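Local coordinates for protein transcription elongation factor SPT6 (PDB 3PJP) that binds the phosphorylated C-terminal repeat domain of RNA polymerase II through its tandem SH2 domain and probably acts as a histone chaperone during transcription elongation, at residues E103-N107 and E108-A112; G113-K116 and E117-F121. All blocks are in the same frame, centred on the assembly; numbering follows the deposited sequence. Where two conformers were deposited one is given.

Contact 1: E103-N107 and E108-A112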
loop_
_atom_site.group_PDB
_atom_site.type_symbol
_atom_site.label_atom_id
_atom_site.label_comp_id
_atom_site.label_asym_id
_atom_site.label_seq_id
_atom_site.Cartn_x
_atom_site.Cartn_y
_atom_site.Cartn_z
ATOM N N GLU A 103 8.230 6.263 3.164
ATOM C CA GLU A 103 8.225 6.627 4.589
ATOM C C GLU A 103 8.285 5.376 5.463
ATOM O O GLU A 103 9.081 5.299 6.405
ATOM C CB GLU A 103 6.995 7.469 4.951
ATOM C CG GLU A 103 7.059 8.100 6.336
ATOM C CD GLU A 103 5.832 8.927 6.664
ATOM O OE1 GLU A 103 5.269 9.555 5.736
ATOM O OE2 GLU A 103 5.436 8.955 7.852
ATOM N N LEU A 104 7.447 4.396 5.153
ATOM C CA LEU A 104 7.449 3.162 5.944
ATOM C C LEU A 104 8.715 2.309 5.772
ATOM O O LEU A 104 9.298 1.876 6.766
ATOM C CB LEU A 104 6.155 2.349 5.752
ATOM C CG LEU A 104 5.941 1.143 6.693
ATOM C CD1 LEU A 104 6.175 1.527 8.142
ATOM C CD2 LEU A 104 4.544 0.556 6.526
ATOM N N THR A 105 9.159 2.080 4.539
ATOM C CA THR A 105 10.332 1.221 4.333
ATOM C C THR A 105 11.631 1.854 4.835
ATOM O O THR A 105 12.609 1.151 5.088
ATOM C CB THR A 105 10.498 0.762 2.863
ATOM O OG1 THR A 105 10.802 1.887 2.025
ATOM C CG2 THR A 105 9.221 0.080 2.379
ATOM N N SER A 106 11.635 3.178 4.979
ATOM C CA SER A 106 12.817 3.881 5.467
ATOM C C SER A 106 12.880 3.878 6.990
ATOM O O SER A 106 13.876 4.299 7.580
ATOM C CB SER A 106 12.832 5.326 4.960
ATOM O OG SER A 106 11.769 6.074 5.520
ATOM N N ASN A 107 11.820 3.399 7.627
ATOM C CA ASN A 107 11.747 3.453 9.082
ATOM C C ASN A 107 12.671 2.447 9.752
ATOM O O ASN A 107 12.895 1.354 9.228
ATOM C CB ASN A 107 10.320 3.244 9.561
ATOM C CG ASN A 107 10.125 3.715 10.990
ATOM O OD1 ASN A 107 10.221 2.927 11.930
ATOM N ND2 ASN A 107 9.892 5.012 11.160
ATOM N N GLU A 108 13.216 2.809 10.909
ATOM C CA GLU A 108 14.153 1.921 11.593
ATOM C C GLU A 108 13.517 0.601 11.997
ATOM O O GLU A 108 14.219 -0.391 12.227
ATOM C CB GLU A 108 14.781 2.594 12.818
ATOM C CG GLU A 108 13.788 3.083 13.852
ATOM C CD GLU A 108 14.472 3.688 15.066
ATOM O OE1 GLU A 108 15.694 3.470 15.233
ATOM O OE2 GLU A 108 13.787 4.384 15.850
ATOM N N LYS A 109 12.192 0.582 12.089
ATOM C CA LYS A 109 11.501 -0.645 12.451
ATOM C C LYS A 109 10.995 -1.433 11.243
ATOM O O LYS A 109 10.283 -2.426 11.400
ATOM C CB LYS A 109 10.373 -0.367 13.444
ATOM C CG LYS A 109 10.869 0.175 14.777
ATOM C CD LYS A 109 9.798 0.092 15.854
ATOM C CE LYS A 109 10.277 0.734 17.151
ATOM N NZ LYS A 109 10.558 2.192 16.976
ATOM N N PHE A 110 11.372 -1.010 10.040
ATOM C CA PHE A 110 11.039 -1.798 8.867
ATOM C C PHE A 110 12.077 -2.887 8.642
ATOM O O PHE A 110 13.280 -2.627 8.629
ATOM C CB PHE A 110 10.927 -0.938 7.600
ATOM C CG PHE A 110 10.658 -1.752 6.368
ATOM C CD1 PHE A 110 9.368 -2.164 6.066
ATOM C CD2 PHE A 110 11.702 -2.169 5.559
ATOM C CE1 PHE A 110 9.121 -2.948 4.948
ATOM C CE2 PHE A 110 11.463 -2.946 4.432
ATOM C CZ PHE A 110 10.168 -3.335 4.129
ATOM N N LYS A 111 11.608 -4.115 8.471
ATOM C CA LYS A 111 12.509 -5.228 8.189
ATOM C C LYS A 111 12.328 -5.712 6.768
ATOM O O LYS A 111 11.207 -5.956 6.316
ATOM C CB LYS A 111 12.263 -6.386 9.148
ATOM C CG LYS A 111 12.760 -6.148 10.553
ATOM C CD LYS A 111 14.263 -5.957 10.583
ATOM C CE LYS A 111 14.772 -5.916 12.018
ATOM N NZ LYS A 111 16.230 -5.616 12.088
ATOM N N ALA A 112 13.435 -5.824 6.051
ATOM C CA ALA A 112 13.388 -6.461 4.761
ATOM C C ALA A 112 13.362 -7.933 5.119
ATOM O O ALA A 112 13.838 -8.329 6.184
ATOM C CB ALA A 112 14.621 -6.114 3.936
#

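Contact 2: G113-K116 and E117-F121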
loop_
_atom_site.group_PDB
_atom_site.type_symbol
_atom_site.label_atom_id
_atom_site.label_comp_id
_atom_site.label_asym_id
_atom_site.label_seq_id
_atom_site.Cartn_x
_atom_site.Cartn_y
_atom_site.Cartn_z
ATOM N N GLY A 113 12.787 -8.746 4.256
ATOM C CA GLY A 113 12.710 -10.155 4.568
ATOM C C GLY A 113 11.276 -10.596 4.737
ATOM O O GLY A 113 10.361 -9.777 4.854
ATOM N N THR A 114 11.091 -11.907 4.753
ATOM C CA THR A 114 9.771 -12.504 4.675
ATOM C C THR A 114 9.104 -12.571 6.029
ATOM O O THR A 114 9.734 -12.329 7.056
ATOM C CB THR A 114 9.880 -13.943 4.192
ATOM O OG1 THR A 114 10.627 -14.693 5.157
ATOM C CG2 THR A 114 10.593 -14.002 2.842
ATOM N N LYS A 115 7.827 -12.929 6.029
ATOM C CA LYS A 115 7.096 -13.072 7.282
ATOM C C LYS A 115 7.826 -14.023 8.214
ATOM O O LYS A 115 8.039 -13.721 9.389
ATOM C CB LYS A 115 5.667 -13.571 7.037
ATOM C CG LYS A 115 4.861 -13.692 8.330
ATOM C CD LYS A 115 3.355 -13.681 8.079
ATOM C CE LYS A 115 2.912 -14.856 7.239
ATOM N NZ LYS A 115 1.432 -14.885 7.092
ATOM N N LYS A 116 8.219 -15.179 7.686
ATOM C CA LYS A 116 8.900 -16.178 8.499
ATOM C C LYS A 116 10.197 -15.642 9.089
ATOM O O LYS A 116 10.522 -15.915 10.242
ATOM C CB LYS A 116 9.185 -17.443 7.684
ATOM C CG LYS A 116 7.972 -18.321 7.439
ATOM C CD LYS A 116 8.370 -19.606 6.716
ATOM C CE LYS A 116 7.153 -20.486 6.445
ATOM N NZ LYS A 116 7.490 -21.694 5.631
ATOM N N GLU A 117 10.943 -14.888 8.289
ATOM C CA GLU A 117 12.206 -14.326 8.750
ATOM C C GLU A 117 11.986 -13.329 9.890
ATOM O O GLU A 117 12.721 -13.327 10.878
ATOM C CB GLU A 117 12.967 -13.683 7.582
ATOM C CG GLU A 117 13.502 -14.725 6.600
ATOM C CD GLU A 117 14.261 -14.137 5.427
ATOM O OE1 GLU A 117 13.937 -13.012 5.009
ATOM O OE2 GLU A 117 15.183 -14.813 4.912
ATOM N N VAL A 118 10.955 -12.502 9.768
ATOM C CA VAL A 118 10.716 -11.487 10.783
ATOM C C VAL A 118 10.150 -12.113 12.056
ATOM O O VAL A 118 10.504 -11.706 13.165
ATOM C CB VAL A 118 9.816 -10.334 10.251
ATOM C CG1 VAL A 118 9.437 -9.374 11.396
ATOM C CG2 VAL A 118 10.522 -9.598 9.136
ATOM N N VAL A 119 9.305 -13.133 11.904
ATOM C CA VAL A 119 8.820 -13.883 13.058
ATOM C C VAL A 119 9.982 -14.505 13.822
ATOM O O VAL A 119 10.023 -14.433 15.045
ATOM C CB VAL A 119 7.821 -14.982 12.658
ATOM C CG1 VAL A 119 7.643 -15.984 13.799
ATOM C CG2 VAL A 119 6.485 -14.365 12.260
ATOM N N LYS A 120 10.928 -15.104 13.101
ATOM C CA LYS A 120 12.100 -15.684 13.745
ATOM C C LYS A 120 12.959 -14.617 14.419
ATOM O O LYS A 120 13.489 -14.841 15.507
ATOM C CB LYS A 120 12.934 -16.505 12.753
ATOM C CG LYS A 120 14.121 -17.215 13.390
ATOM C CD LYS A 120 14.836 -18.115 12.392
ATOM C CE LYS A 120 16.012 -18.834 13.041
ATOM N NZ LYS A 120 16.757 -19.677 12.064
ATOM N N PHE A 121 13.107 -13.461 13.781
ATOM C CA PHE A 121 13.897 -12.396 14.387
ATOM C C PHE A 121 13.286 -11.973 15.719
ATOM O O PHE A 121 13.996 -11.722 16.694
ATOM C CB PHE A 121 14.034 -11.191 13.463
ATOM C CG PHE A 121 14.989 -10.160 13.977
ATOM C CD1 PHE A 121 16.312 -10.159 13.568
ATOM C CD2 PHE A 121 14.574 -9.203 14.888
ATOM C CE1 PHE A 121 17.198 -9.215 14.051
ATOM C CE2 PHE A 121 15.456 -8.257 15.375
ATOM C CZ PHE A 121 16.767 -8.261 14.956
#

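Contact 1: E103-N107 and E108-A112
L104 meets F110 where helix 86-105 gives way to a type I beta turn, N107 to F110, that leads the chain into the short, weakly bonded edge strand 110-111 of the second SH2 sheet of the tandem. The carbonyl oxygen of L104 lies 3.4 Å from CB of F110, while the L104 side chain packs against F137, F147 and V181. One residue on, T105 backs the phenyl ring: its CA sits over one face, 3.9 Å from the centroid of the F110 ring and 21° off the normal, a CH-pi contact. Its methyl extends the cover along the same ring, T105 CG2 standing 4.0 Å from F110 CZ, and its hydroxyl OG1 bonds to R30, far back in the sequence. The F110 ring gets there because its CG is anti to the backbone N (chi1 177°), which lays the side chain back alongside T105; L139 and F147 also touch it. N107 holds the turn from its first position by two bonds. N107 O accepts from F110 N at 2.9 Å, with the donor well above the carbonyl plane. The side chain adds an Asx turn on the type I turn: K109 N comes in tilted from the plane of the side-chain amide and makes a nearly straight bond (164°) to N107 OD1 at 3.1 Å.

Contact 2: G113-K116 and E117-F121
The backbone passes from the extended T114 straight into the first turn of helix 115-128, where V118 N bonds to T114 O at 3.0 Å, and V119 N and K120 N bond in the same i to i+4 way to the carbonyls of K115 and K116. T114 is the N-cap, and with E117 it forms a capping box, a reciprocal pair of side-chain to backbone bonds that closes the start of the helix in the beta-alpha-beta unit running from strand 110-111 to strand 134-139. In one direction the threonine hydroxyl serves a helix amide: T114 OG1 accepts from E117 N at 3.2 Å. A chi1 of 63° swings OG1 forward to that amide. In the other direction the glutamate chain, extended beyond CG, runs back past the threonine, and T114 N gives its hydrogen to E117 OE1 at 3.1 Å. The carboxylate receives it on the anti side, 31° out of its plane. The two side chains cross obliquely and pack closely, T114 OG1 being 3.2 Å from E117 CG. The T114 amide and the nearby positive end of the helix dipole would probably favour the charged carboxylate. On the helix face turned toward the sheet, V118 touches Y136, S138 and I150, while V119 reaches L159 and I161 as well as I150. V119 CG2 also lies 3.3 Å from K115 O, the acceptor of its own amide. G113 leads into the cap with a positive phi of 115°, where a beta carbon would run into both the preceding carbonyl and the E117 carboxylate; glycine has none, and G113 CA can lie just 3.1 Å from E117 OE1.

How the contacts relate
The two contacts come in series along one run of chain: contact 1 ends at A112 and contact 2 begins at G113, with their centres about 14 Å apart. Contact 1 turns the chain out of the long helix 86-105 into edge strand 110-111, and contact 2 starts helix 115-128, which leads on to strand 134-139. K111 joins them directly. Its CB packs 3.7 Å from V118 CG2, and its NZ lies 3.9 Å from F121 CZ, the amine making cation-pi contacts with both F121 and Y136. Strand 134-139 is a further common neighbour: the backbones of K109 and K111 hydrogen-bond with that of F137, while V118 rests on Y136 and S138.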